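Local coordinates for uronate isomerase (Bacillus halodurans C-125, PDB 3HK5), which probably isomerises the uronic sugars glucuronate and galacturonate to their keto forms as a zinc-binding member of the amidohydrolase superfamily, at residues Met142-Phe147 against Phe165-Arg170; Thr27-Pro32 against Ser138-Thr143; Ile253-Met258 against Asn294-Thr299; Leu169-Leu174 against Arg206-Trp211. All coordinates share one frame; numbering follows the deposited sequence.

Contact 1: Met142-Phe147 against Phe165-Arg170; sequences MTNDPF and FHAALR. With RAT (D-arabinaric acid), chain C.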
# COMPACT_ATOMS: atom_id res chain seq x y z
N MET A 142 -25.42 8.61 31.16
CA MET A 142 -25.93 9.28 29.98
C MET A 142 -24.81 9.48 28.97
O MET A 142 -23.65 9.21 29.26
CB MET A 142 -26.48 10.68 30.33
CG MET A 142 -27.61 10.75 31.36
SD MET A 142 -28.21 12.46 31.68
CE MET A 142 -26.92 13.06 32.68
N THR A 143 -25.19 9.95 27.79
CA THR A 143 -24.26 10.30 26.73
C THR A 143 -24.62 11.79 26.54
O THR A 143 -25.70 12.13 26.05
CB THR A 143 -24.53 9.54 25.41
OG1 THR A 143 -24.20 8.16 25.57
CG2 THR A 143 -23.68 10.11 24.27
N ASN A 144 -23.71 12.67 26.95
CA ASN A 144 -23.97 14.10 26.87
C ASN A 144 -23.05 14.81 25.88
O ASN A 144 -21.86 14.99 26.13
CB ASN A 144 -23.84 14.70 28.27
CG ASN A 144 -24.66 13.94 29.29
OD1 ASN A 144 -25.89 14.07 29.35
ND2 ASN A 144 -24.00 13.11 30.09
N ASP A 145 -23.63 15.21 24.75
CA ASP A 145 -22.90 15.87 23.68
C ASP A 145 -23.04 17.40 23.77
O ASP A 145 -24.08 17.96 23.41
CB ASP A 145 -23.44 15.38 22.33
CG ASP A 145 -22.71 15.99 21.15
OD1 ASP A 145 -21.83 16.85 21.34
OD2 ASP A 145 -23.04 15.60 20.00
N PRO A 146 -21.99 18.09 24.25
CA PRO A 146 -22.05 19.55 24.37
C PRO A 146 -22.15 20.25 23.02
O PRO A 146 -22.28 21.47 22.97
CB PRO A 146 -20.75 19.88 25.10
CG PRO A 146 -19.80 18.84 24.55
CD PRO A 146 -20.65 17.58 24.61
N PHE A 147 -22.09 19.49 21.93
CA PHE A 147 -22.17 20.06 20.59
C PHE A 147 -23.58 20.06 20.05
O PHE A 147 -23.84 20.59 18.97
CB PHE A 147 -21.24 19.30 19.65
CG PHE A 147 -19.79 19.46 19.98
CD1 PHE A 147 -19.13 20.64 19.67
CD2 PHE A 147 -19.11 18.47 20.68
CE1 PHE A 147 -17.80 20.83 20.04
CE2 PHE A 147 -17.78 18.65 21.06
CZ PHE A 147 -17.12 19.83 20.74
N PHE A 165 -28.75 9.46 37.61
CA PHE A 165 -28.18 9.67 36.28
C PHE A 165 -26.79 10.31 36.32
O PHE A 165 -26.58 11.32 36.99
CB PHE A 165 -29.13 10.54 35.44
CG PHE A 165 -30.44 9.87 35.14
CD1 PHE A 165 -30.66 9.26 33.91
CD2 PHE A 165 -31.44 9.80 36.11
CE1 PHE A 165 -31.84 8.58 33.65
CE2 PHE A 165 -32.63 9.12 35.86
CZ PHE A 165 -32.83 8.51 34.62
N HIS A 166 -25.85 9.73 35.59
CA HIS A 166 -24.49 10.25 35.56
C HIS A 166 -24.11 10.73 34.17
O HIS A 166 -24.54 10.18 33.16
CB HIS A 166 -23.50 9.18 36.03
CG HIS A 166 -23.79 8.67 37.40
ND1 HIS A 166 -24.69 7.65 37.63
CD2 HIS A 166 -23.39 9.10 38.61
CE1 HIS A 166 -24.82 7.48 38.93
NE2 HIS A 166 -24.05 8.35 39.55
N ALA A 167 -23.28 11.76 34.13
CA ALA A 167 -22.85 12.33 32.87
C ALA A 167 -21.60 11.67 32.30
O ALA A 167 -20.76 11.14 33.03
CB ALA A 167 -22.61 13.83 33.03
N ALA A 168 -21.51 11.70 30.98
CA ALA A 168 -20.37 11.18 30.24
C ALA A 168 -20.20 12.19 29.09
O ALA A 168 -21.13 12.43 28.32
CB ALA A 168 -20.66 9.78 29.69
N LEU A 169 -19.01 12.78 29.01
CA LEU A 169 -18.72 13.79 28.00
C LEU A 169 -18.41 13.18 26.63
O LEU A 169 -17.31 12.68 26.41
CB LEU A 169 -17.55 14.66 28.47
CG LEU A 169 -17.05 15.78 27.56
CD1 LEU A 169 -18.18 16.76 27.25
CD2 LEU A 169 -15.90 16.49 28.25
N ARG A 170 -19.39 13.23 25.71
CA ARG A 170 -19.22 12.69 24.37
C ARG A 170 -18.52 13.73 23.49
O ARG A 170 -18.93 14.89 23.44
CB ARG A 170 -20.58 12.31 23.77
CG ARG A 170 -20.50 11.77 22.34
CD ARG A 170 -19.66 10.49 22.25
NE ARG A 170 -20.45 9.32 22.60
CZ ARG A 170 -20.88 8.40 21.75
NH1 ARG A 170 -20.60 8.48 20.45
NH2 ARG A 170 -21.64 7.41 22.19
O1A RAT C . -22.28 5.72 18.87
C1 RAT C . -23.00 5.18 19.76
O1B RAT C . -22.97 5.44 20.98
C2 RAT C . -23.99 4.12 19.29
O2 RAT C . -24.35 3.29 20.42
C3 RAT C . -25.26 4.75 18.67
O3 RAT C . -26.04 5.39 19.70
C4 RAT C . -26.17 3.73 17.93
O4 RAT C . -27.06 4.40 17.04
C5 RAT C . -27.01 2.86 18.88
O5A RAT C . -28.24 3.07 18.93
O5B RAT C . -26.39 1.99 19.56
O HOH W 1 -20.91 7.94 25.05

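Contact 2: Thr27-Pro32 against Ser138-Thr143; sequences THLFSP and SDVVMT. With ZN (zinc ion), chain E; RAT (D-arabinaric acid), chain C.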
# COMPACT_ATOMS: atom_id res chain seq x y z
N THR A 27 -25.69 4.61 28.03
CA THR A 27 -27.04 4.68 27.48
C THR A 27 -27.20 6.03 26.77
O THR A 27 -26.31 6.88 26.80
CB THR A 27 -28.13 4.64 28.57
OG1 THR A 27 -28.17 5.91 29.24
CG2 THR A 27 -27.86 3.53 29.58
N HIS A 28 -28.37 6.20 26.15
CA HIS A 28 -28.72 7.43 25.47
C HIS A 28 -30.01 7.92 26.10
O HIS A 28 -30.93 8.40 25.43
CB HIS A 28 -28.89 7.16 23.97
CG HIS A 28 -27.62 6.72 23.30
ND1 HIS A 28 -26.67 7.62 22.85
CD2 HIS A 28 -27.10 5.49 23.07
CE1 HIS A 28 -25.62 6.96 22.39
NE2 HIS A 28 -25.86 5.66 22.51
N LEU A 29 -30.08 7.77 27.42
CA LEU A 29 -31.23 8.21 28.20
C LEU A 29 -30.83 9.51 28.88
O LEU A 29 -29.64 9.84 28.96
CB LEU A 29 -31.62 7.17 29.25
CG LEU A 29 -32.02 5.80 28.70
CD1 LEU A 29 -32.41 4.88 29.86
CD2 LEU A 29 -33.17 5.96 27.72
N PHE A 30 -31.82 10.24 29.38
CA PHE A 30 -31.55 11.50 30.05
C PHE A 30 -32.40 11.67 31.30
O PHE A 30 -33.52 11.16 31.37
CB PHE A 30 -31.84 12.68 29.11
CG PHE A 30 -30.93 12.74 27.91
CD1 PHE A 30 -29.69 13.37 27.99
CD2 PHE A 30 -31.32 12.18 26.69
CE1 PHE A 30 -28.86 13.46 26.87
CE2 PHE A 30 -30.49 12.26 25.56
CZ PHE A 30 -29.26 12.90 25.66
N SER A 31 -31.84 12.37 32.29
CA SER A 31 -32.57 12.64 33.52
C SER A 31 -33.90 13.25 33.09
O SER A 31 -33.94 14.08 32.18
CB SER A 31 -31.79 13.63 34.38
OG SER A 31 -32.40 13.80 35.64
N PRO A 32 -35.01 12.85 33.73
CA PRO A 32 -36.35 13.34 33.41
C PRO A 32 -36.47 14.85 33.31
O PRO A 32 -37.09 15.37 32.38
CB PRO A 32 -37.20 12.78 34.55
CG PRO A 32 -36.48 11.56 34.95
CD PRO A 32 -35.04 12.00 34.92
N SER A 138 -29.84 0.74 39.22
CA SER A 138 -29.59 1.75 40.24
C SER A 138 -28.98 3.02 39.66
O SER A 138 -29.28 4.12 40.12
CB SER A 138 -28.64 1.21 41.31
OG SER A 138 -27.35 0.98 40.76
N ASP A 139 -28.13 2.86 38.65
CA ASP A 139 -27.46 4.01 38.04
C ASP A 139 -27.44 3.94 36.51
O ASP A 139 -27.16 2.89 35.92
CB ASP A 139 -26.03 4.09 38.57
CG ASP A 139 -25.97 4.30 40.07
OD1 ASP A 139 -25.91 5.47 40.52
OD2 ASP A 139 -26.01 3.28 40.81
N VAL A 140 -27.72 5.09 35.89
CA VAL A 140 -27.72 5.20 34.44
C VAL A 140 -26.67 6.22 34.02
O VAL A 140 -26.62 7.33 34.55
CB VAL A 140 -29.10 5.68 33.92
CG1 VAL A 140 -29.04 5.89 32.43
CG2 VAL A 140 -30.17 4.65 34.27
N VAL A 141 -25.81 5.83 33.08
CA VAL A 141 -24.79 6.74 32.58
C VAL A 141 -25.32 7.29 31.25
O VAL A 141 -25.65 6.53 30.35
CB VAL A 141 -23.45 6.01 32.36
CG1 VAL A 141 -22.45 6.96 31.65
CG2 VAL A 141 -22.88 5.54 33.70
N MET A 142 -25.42 8.61 31.16
CA MET A 142 -25.93 9.28 29.98
C MET A 142 -24.81 9.48 28.97
O MET A 142 -23.65 9.21 29.26
CB MET A 142 -26.48 10.68 30.33
CG MET A 142 -27.61 10.75 31.36
SD MET A 142 -28.21 12.46 31.68
CE MET A 142 -26.92 13.06 32.68
N THR A 143 -25.19 9.95 27.79
CA THR A 143 -24.26 10.30 26.73
C THR A 143 -24.62 11.79 26.54
O THR A 143 -25.70 12.13 26.05
CB THR A 143 -24.53 9.54 25.41
OG1 THR A 143 -24.20 8.16 25.57
CG2 THR A 143 -23.68 10.11 24.27
ZN ZN E . -24.40 4.27 22.30
O1A RAT C . -22.28 5.72 18.87
C1 RAT C . -23.00 5.18 19.76
O1B RAT C . -22.97 5.44 20.98
C2 RAT C . -23.99 4.12 19.29
O2 RAT C . -24.35 3.29 20.42
C3 RAT C . -25.26 4.75 18.67
O3 RAT C . -26.04 5.39 19.70
C4 RAT C . -26.17 3.73 17.93
O4 RAT C . -27.06 4.40 17.04
C5 RAT C . -27.01 2.86 18.88
O5A RAT C . -28.24 3.07 18.93
O5B RAT C . -26.39 1.99 19.56
O HOH W 2 -27.78 10.21 26.94

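Contact 3: Ile253-Met258 against Asn294-Thr299; sequences IPFAMM and NKFLVT. With RAT (D-arabinaric acid), chain C.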
# COMPACT_ATOMS: atom_id res chain seq x y z
N ILE A 253 -9.78 10.76 34.82
CA ILE A 253 -11.02 10.39 34.14
C ILE A 253 -10.69 9.41 33.02
O ILE A 253 -9.80 9.66 32.21
CB ILE A 253 -11.70 11.63 33.52
CG1 ILE A 253 -12.08 12.63 34.62
CG2 ILE A 253 -12.93 11.22 32.73
CD1 ILE A 253 -13.08 12.08 35.62
N PRO A 254 -11.39 8.27 32.96
CA PRO A 254 -11.07 7.33 31.88
C PRO A 254 -11.58 7.80 30.52
O PRO A 254 -12.51 8.62 30.42
CB PRO A 254 -11.73 6.03 32.34
CG PRO A 254 -12.87 6.49 33.15
CD PRO A 254 -12.32 7.66 33.93
N PHE A 255 -10.95 7.27 29.47
CA PHE A 255 -11.30 7.59 28.09
C PHE A 255 -11.99 6.37 27.47
O PHE A 255 -11.40 5.29 27.39
CB PHE A 255 -10.03 7.95 27.32
CG PHE A 255 -10.25 8.33 25.88
CD1 PHE A 255 -11.39 9.02 25.48
CD2 PHE A 255 -9.26 8.08 24.93
CE1 PHE A 255 -11.55 9.45 24.16
CE2 PHE A 255 -9.40 8.50 23.61
CZ PHE A 255 -10.55 9.19 23.23
N ALA A 256 -13.24 6.54 27.05
CA ALA A 256 -13.98 5.45 26.44
C ALA A 256 -13.94 5.57 24.93
O ALA A 256 -14.25 6.62 24.37
CB ALA A 256 -15.43 5.47 26.92
N MET A 257 -13.55 4.49 24.26
CA MET A 257 -13.48 4.45 22.82
C MET A 257 -14.40 3.34 22.31
O MET A 257 -14.25 2.18 22.70
CB MET A 257 -12.03 4.19 22.36
CG MET A 257 -11.01 5.25 22.81
SD MET A 257 -9.34 5.01 22.14
CE MET A 257 -8.84 3.61 23.09
N MET A 258 -15.36 3.70 21.47
CA MET A 258 -16.30 2.74 20.89
C MET A 258 -15.88 2.69 19.42
O MET A 258 -16.26 3.55 18.61
CB MET A 258 -17.74 3.22 21.09
CG MET A 258 -18.04 3.65 22.56
SD MET A 258 -19.80 3.78 23.02
CE MET A 258 -20.23 5.12 22.22
N ASN A 294 -3.09 6.60 32.06
CA ASN A 294 -4.43 6.88 31.55
C ASN A 294 -5.25 5.59 31.60
O ASN A 294 -4.71 4.49 31.45
CB ASN A 294 -4.36 7.40 30.11
CG ASN A 294 -4.01 8.88 30.03
OD1 ASN A 294 -4.87 9.74 30.19
ND2 ASN A 294 -2.74 9.17 29.82
N LYS A 295 -6.55 5.74 31.81
CA LYS A 295 -7.46 4.60 31.86
C LYS A 295 -8.31 4.59 30.61
O LYS A 295 -8.78 5.63 30.15
CB LYS A 295 -8.34 4.68 33.11
CG LYS A 295 -7.59 4.43 34.41
CD LYS A 295 -8.49 4.59 35.63
CE LYS A 295 -8.96 6.04 35.78
NZ LYS A 295 -9.77 6.26 37.02
N PHE A 296 -8.52 3.40 30.06
CA PHE A 296 -9.30 3.26 28.84
C PHE A 296 -10.42 2.24 28.92
O PHE A 296 -10.20 1.09 29.29
CB PHE A 296 -8.37 2.85 27.69
CG PHE A 296 -7.29 3.85 27.39
CD1 PHE A 296 -7.49 4.84 26.44
CD2 PHE A 296 -6.06 3.77 28.04
CE1 PHE A 296 -6.47 5.75 26.13
CE2 PHE A 296 -5.03 4.67 27.75
CZ PHE A 296 -5.23 5.66 26.79
N LEU A 297 -11.62 2.67 28.57
CA LEU A 297 -12.79 1.80 28.52
C LEU A 297 -12.98 1.54 27.03
O LEU A 297 -13.10 2.49 26.26
CB LEU A 297 -14.02 2.51 29.07
CG LEU A 297 -14.13 2.54 30.60
CD1 LEU A 297 -15.08 3.67 31.02
CD2 LEU A 297 -14.65 1.18 31.09
N VAL A 298 -12.99 0.29 26.62
CA VAL A 298 -13.14 -0.01 25.21
C VAL A 298 -14.18 -1.06 24.86
O VAL A 298 -14.34 -2.06 25.58
CB VAL A 298 -11.80 -0.47 24.58
CG1 VAL A 298 -12.01 -0.90 23.13
CG2 VAL A 298 -10.78 0.64 24.64
N THR A 299 -14.89 -0.82 23.76
CA THR A 299 -15.86 -1.77 23.22
C THR A 299 -15.73 -1.64 21.70
O THR A 299 -15.54 -0.53 21.18
CB THR A 299 -17.31 -1.46 23.66
OG1 THR A 299 -18.11 -2.64 23.47
CG2 THR A 299 -17.91 -0.32 22.83
O1A RAT C . -22.28 5.72 18.87
C1 RAT C . -23.00 5.18 19.76
O1B RAT C . -22.97 5.44 20.98
C2 RAT C . -23.99 4.12 19.29
O2 RAT C . -24.35 3.29 20.42
C3 RAT C . -25.26 4.75 18.67
O3 RAT C . -26.04 5.39 19.70
C4 RAT C . -26.17 3.73 17.93
O4 RAT C . -27.06 4.40 17.04
C5 RAT C . -27.01 2.86 18.88
O5A RAT C . -28.24 3.07 18.93
O5B RAT C . -26.39 1.99 19.56
O HOH W 3 -7.22 8.53 32.79

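Contact 4: Leu169-Leu174 against Arg206-Trp211; sequences LRLDPL and RFLTDW. With RAT (D-arabinaric acid), chain C.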
# COMPACT_ATOMS: atom_id res chain seq x y z
N LEU A 169 -19.01 12.78 29.01
CA LEU A 169 -18.72 13.79 28.00
C LEU A 169 -18.41 13.18 26.63
O LEU A 169 -17.31 12.68 26.41
CB LEU A 169 -17.55 14.66 28.47
CG LEU A 169 -17.05 15.78 27.56
CD1 LEU A 169 -18.18 16.76 27.25
CD2 LEU A 169 -15.90 16.49 28.25
N ARG A 170 -19.39 13.23 25.71
CA ARG A 170 -19.22 12.69 24.37
C ARG A 170 -18.52 13.73 23.49
O ARG A 170 -18.93 14.89 23.44
CB ARG A 170 -20.58 12.31 23.77
CG ARG A 170 -20.50 11.77 22.34
CD ARG A 170 -19.66 10.49 22.25
NE ARG A 170 -20.45 9.32 22.60
CZ ARG A 170 -20.88 8.40 21.75
NH1 ARG A 170 -20.60 8.48 20.45
NH2 ARG A 170 -21.64 7.41 22.19
N LEU A 171 -17.47 13.31 22.79
CA LEU A 171 -16.68 14.23 21.98
C LEU A 171 -16.56 13.97 20.47
O LEU A 171 -15.66 14.53 19.83
CB LEU A 171 -15.28 14.33 22.60
CG LEU A 171 -15.29 14.75 24.08
CD1 LEU A 171 -13.92 14.52 24.69
CD2 LEU A 171 -15.70 16.22 24.19
N ASP A 172 -17.44 13.15 19.91
CA ASP A 172 -17.38 12.85 18.48
C ASP A 172 -17.16 14.07 17.56
O ASP A 172 -16.25 14.06 16.73
CB ASP A 172 -18.66 12.12 18.05
CG ASP A 172 -18.75 10.71 18.63
OD1 ASP A 172 -18.07 10.44 19.65
OD2 ASP A 172 -19.51 9.88 18.10
N PRO A 173 -17.98 15.13 17.70
CA PRO A 173 -17.81 16.31 16.85
C PRO A 173 -16.43 16.95 16.96
O PRO A 173 -15.87 17.42 15.97
CB PRO A 173 -18.92 17.25 17.34
CG PRO A 173 -19.99 16.28 17.77
CD PRO A 173 -19.18 15.26 18.55
N LEU A 174 -15.88 16.95 18.17
CA LEU A 174 -14.56 17.53 18.40
C LEU A 174 -13.43 16.72 17.78
O LEU A 174 -12.56 17.28 17.11
CB LEU A 174 -14.29 17.67 19.90
CG LEU A 174 -12.92 18.29 20.22
CD1 LEU A 174 -12.92 19.75 19.80
CD2 LEU A 174 -12.61 18.16 21.70
N ARG A 206 -8.95 23.88 27.70
CA ARG A 206 -9.84 24.75 28.48
C ARG A 206 -11.29 24.34 28.22
O ARG A 206 -12.11 24.31 29.14
CB ARG A 206 -9.64 26.22 28.07
CG ARG A 206 -10.06 27.24 29.12
CD ARG A 206 -10.09 28.66 28.53
NE ARG A 206 -11.46 29.07 28.25
CZ ARG A 206 -11.82 29.81 27.21
NH1 ARG A 206 -10.92 30.24 26.35
NH2 ARG A 206 -13.10 30.11 27.04
N PHE A 207 -11.60 24.03 26.96
CA PHE A 207 -12.94 23.60 26.57
C PHE A 207 -13.33 22.30 27.28
O PHE A 207 -14.44 22.17 27.82
CB PHE A 207 -13.01 23.37 25.06
CG PHE A 207 -14.32 22.81 24.58
CD1 PHE A 207 -15.42 23.64 24.38
CD2 PHE A 207 -14.46 21.44 24.35
CE1 PHE A 207 -16.64 23.11 23.96
CE2 PHE A 207 -15.68 20.91 23.92
CZ PHE A 207 -16.77 21.74 23.73
N LEU A 208 -12.42 21.32 27.26
CA LEU A 208 -12.67 20.03 27.91
C LEU A 208 -12.81 20.23 29.42
O LEU A 208 -13.73 19.70 30.06
CB LEU A 208 -11.52 19.06 27.63
CG LEU A 208 -11.27 18.66 26.16
CD1 LEU A 208 -10.03 17.79 26.08
CD2 LEU A 208 -12.49 17.93 25.60
N THR A 209 -11.90 21.00 29.99
CA THR A 209 -11.91 21.28 31.42
C THR A 209 -13.20 21.98 31.84
O THR A 209 -13.78 21.65 32.88
CB THR A 209 -10.71 22.16 31.82
OG1 THR A 209 -9.50 21.42 31.58
CG2 THR A 209 -10.78 22.54 33.28
N ASP A 210 -13.66 22.93 31.05
CA ASP A 210 -14.89 23.63 31.39
C ASP A 210 -16.07 22.67 31.46
O ASP A 210 -16.88 22.75 32.39
CB ASP A 210 -15.20 24.75 30.38
CG ASP A 210 -14.30 25.96 30.57
OD1 ASP A 210 -13.60 26.02 31.61
OD2 ASP A 210 -14.31 26.86 29.70
N TRP A 211 -16.19 21.77 30.49
CA TRP A 211 -17.30 20.84 30.50
C TRP A 211 -17.19 19.75 31.55
O TRP A 211 -18.20 19.26 32.05
CB TRP A 211 -17.51 20.25 29.11
CG TRP A 211 -18.25 21.21 28.24
CD1 TRP A 211 -17.72 22.08 27.33
CD2 TRP A 211 -19.66 21.47 28.27
NE1 TRP A 211 -18.71 22.86 26.79
CE2 TRP A 211 -19.91 22.51 27.35
CE3 TRP A 211 -20.73 20.92 28.99
CZ2 TRP A 211 -21.20 23.01 27.13
CZ3 TRP A 211 -22.01 21.43 28.77
CH2 TRP A 211 -22.23 22.46 27.84
O1A RAT C . -22.28 5.72 18.87
C1 RAT C . -23.00 5.18 19.76
O1B RAT C . -22.97 5.44 20.98
C2 RAT C . -23.99 4.12 19.29
O2 RAT C . -24.35 3.29 20.42
C3 RAT C . -25.26 4.75 18.67
O3 RAT C . -26.04 5.39 19.70
C4 RAT C . -26.17 3.73 17.93
O4 RAT C . -27.06 4.40 17.04
C5 RAT C . -27.01 2.86 18.88
O5A RAT C . -28.24 3.07 18.93
O5B RAT C . -26.39 1.99 19.56

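Contact 1: Met142-Phe147 against Phe165-Arg170
The guanidinium of Arg-170 is approached obliquely by the methyl of Thr-143, with CG2 3.7 Å from NE, while the C1 carboxylate of D-arabinaric acid lies at its edge, near the guanidinium plane. O1B of the ligand is 2.7 Å from Arg-170 NH2 in a hydrogen bond, although the position of that nitrogen is less certain. A water accepts from Arg-170 NE at 2.8 Å and donates weakly to Thr-143 OG1, whose stronger partner is the carbonyl of Thr-27. At the far end, the Phe-165 ring receives Met-142 CG at its edge. Bends at chi2 (61°) and chi3 (83°) carry the arginine past the threonine methyl toward the ligand. Three backbone hydrogen bonds join the segments: Met-142 N reaches His-166 O at 2.7 Å, nearly straight at 174°, Asn-144 N reaches Ala-168 O, and Arg-170 N returns to Asn-144 O. Beyond them, Pro-146 CD rests on Leu-169 CD1 at 3.7 Å, and Asp-145 OD1 accepts from Phe-147 N, an Asx turn ahead of helix 149-156. Arg-170 from strand 169-170 and Thr-143, beside the zinc histidines, come together at the C-terminal strand ends, where (beta/alpha)8 enzymes of the amidohydrolase superfamily carry their sites.

Contact 2: Thr27-Pro32 against Ser138-Thr143
Thr-27 holds OG1 between its backbone N and carbonyl carbon (chi1 74°), where it donates to Val-141 O at 2.8 Å from above the carbonyl plane; Thr-143 turns OG1 anti to its own carbonyl carbon (chi1 -70°), an orientation from which it donates to Thr-27 O, also at 2.8 Å. Thr-27 OG1 accepts in turn from Leu-29 N, an ST turn, and Thr-27 N adds a weak bond to Val-141 O. Replacing Thr-27 with valine would probably leave Leu-29 N without its acceptor and Val-141 O with little more than the weak backbone bond, the turn that contains the zinc ligand His-28 being freer to shift. The Thr-143 hydroxyl lies over one face of the His-28 ring, 3.7 Å from CE1, while NE2 binds zinc at 2.0 Å; His-26, Asp-355 and the ligand's O1B and O2 complete the site. Met-142 SD makes an oblique Met-aromatic contact with Phe-30, 5.3 Å from the ring centroid, and weakly accepts from Ser-31 N. One water joins Leu-29 O to Thr-143 N over that ring. Residues 138-141 belong to the middle strand of a three-stranded parallel sheet, between 22-24 and 165-166, and Val-140 reaches Leu-132 of helix 124-135.

Contact 3: Ile253-Met258 against Asn294-Thr299
Phe-255 N donates to Lys-295 O at 2.8 Å in an almost straight bond (171°), and Pro-254 CA leans a CA-H contact on the same oxygen. From there the ladder proceeds by turns: Leu-297 N to Phe-255 O, Met-257 N to Leu-297 O at 2.9 Å, and Thr-299 N to Met-257 O at 3.2 Å. The strands run parallel, their axes 14° apart. Before the ladder begins, a water bridges Ile-253 O and Lys-295 N, extending the connection past the regular pairing. Pro-254 lies alongside Lys-295, CB to CB 3.7 Å, and its CG meets Leu-297 CD1.

Phe-255, Met-257, Phe-296 and Val-298 share one face of the sheet. The Phe-255 ring carries Met-257 CG over one face, offset toward the rim, and receives Phe-296 CE1 at its edge, 3.8 Å from CD2. A bend at chi3 (-72°) brings Met-257 CE back across the strand pair, where it touches Phe-296 CD1 at 3.8 Å and Val-298 CG2 at 3.9 Å. Helices 235-250 and 282-290 cover this apolar layer through Leu-244, Leu-245, Leu-287 and Leu-288.

The other face holds Ala-256, Met-258, Leu-297 and Thr-299. Ala-256 CB meets Leu-297 CB at 3.9 Å, and the Thr-299 methyl lies against Met-258 CB; Thr-299 OG1 is itself bonded to Phe-322 O. Met-258 extends on toward His-26 and the bound D-arabinaric acid. Parallel neighbours with a helix-covered apolar outside, and an inside that leads to a metal and ligand at the C-terminal strand ends, are the signature of the (beta/alpha)8 barrel wall.

Contact 4: Leu169-Leu174 against Arg206-Trp211
Leu-169 and Leu-208 give up the most surface, followed by Leu-174, and these three define the seam. Leu-169 points at helix 198-215 and crosses the start of the Trp-211 side chain at about a right angle, its CD1 4.0 Å from Trp-211 CB. One turn earlier on the helix, a single methyl of Leu-208, CD2, touches two leucines of the opposite segment, 3.8 Å from Leu-171 CD1 and 3.9 Å from Leu-174 CD2. The backbone N and CG of Leu-174 lie on opposite sides of its CA-CB bond (chi1 -180°), which extends the branch to that methyl. Arg-170, between Leu-169 and Leu-171, takes no part in the seam and reaches D-arabinaric acid instead. Its NH1 forms a salt bridge with Asp-172 OD2 at 2.9 Å, in the guanidinium plane but above that of the carboxylate, and Ser-223 also bonds this oxygen. A methionine in place of Arg-170 would probably leave the Asp-172 carboxylate without its cationic mate and the ligand carboxylate without the NH2 donor, whose position is less sure. Leucine methyls and Trp-211 CB thus hold the segments by apolar contact, with no hydrogen bond, while Arg-170 and Asp-172 face the ligand side.

Overall arrangement
All four contacts are buried and none is a surface patch, but they differ in depth and chemistry. Contacts 1 and 2 lie nearest the centre of the chain, share Met-142 and Thr-143, and use neighbouring strands; both are polar, with backbone bonds, threonine hydroxyls and waters beside the ligand and zinc. Contact 3 is a regular parallel ladder in the sheet that also includes strand 169-170, apolar toward the helices. Contact 4, whose centre is about 19 Å from that of the chain, shares Leu-169 and Arg-170 with contact 1 yet is wholly hydrocarbon across its seam, joining barrel to outer helix. The farthest out of the four, it alone has no hydrogen bond between its segments.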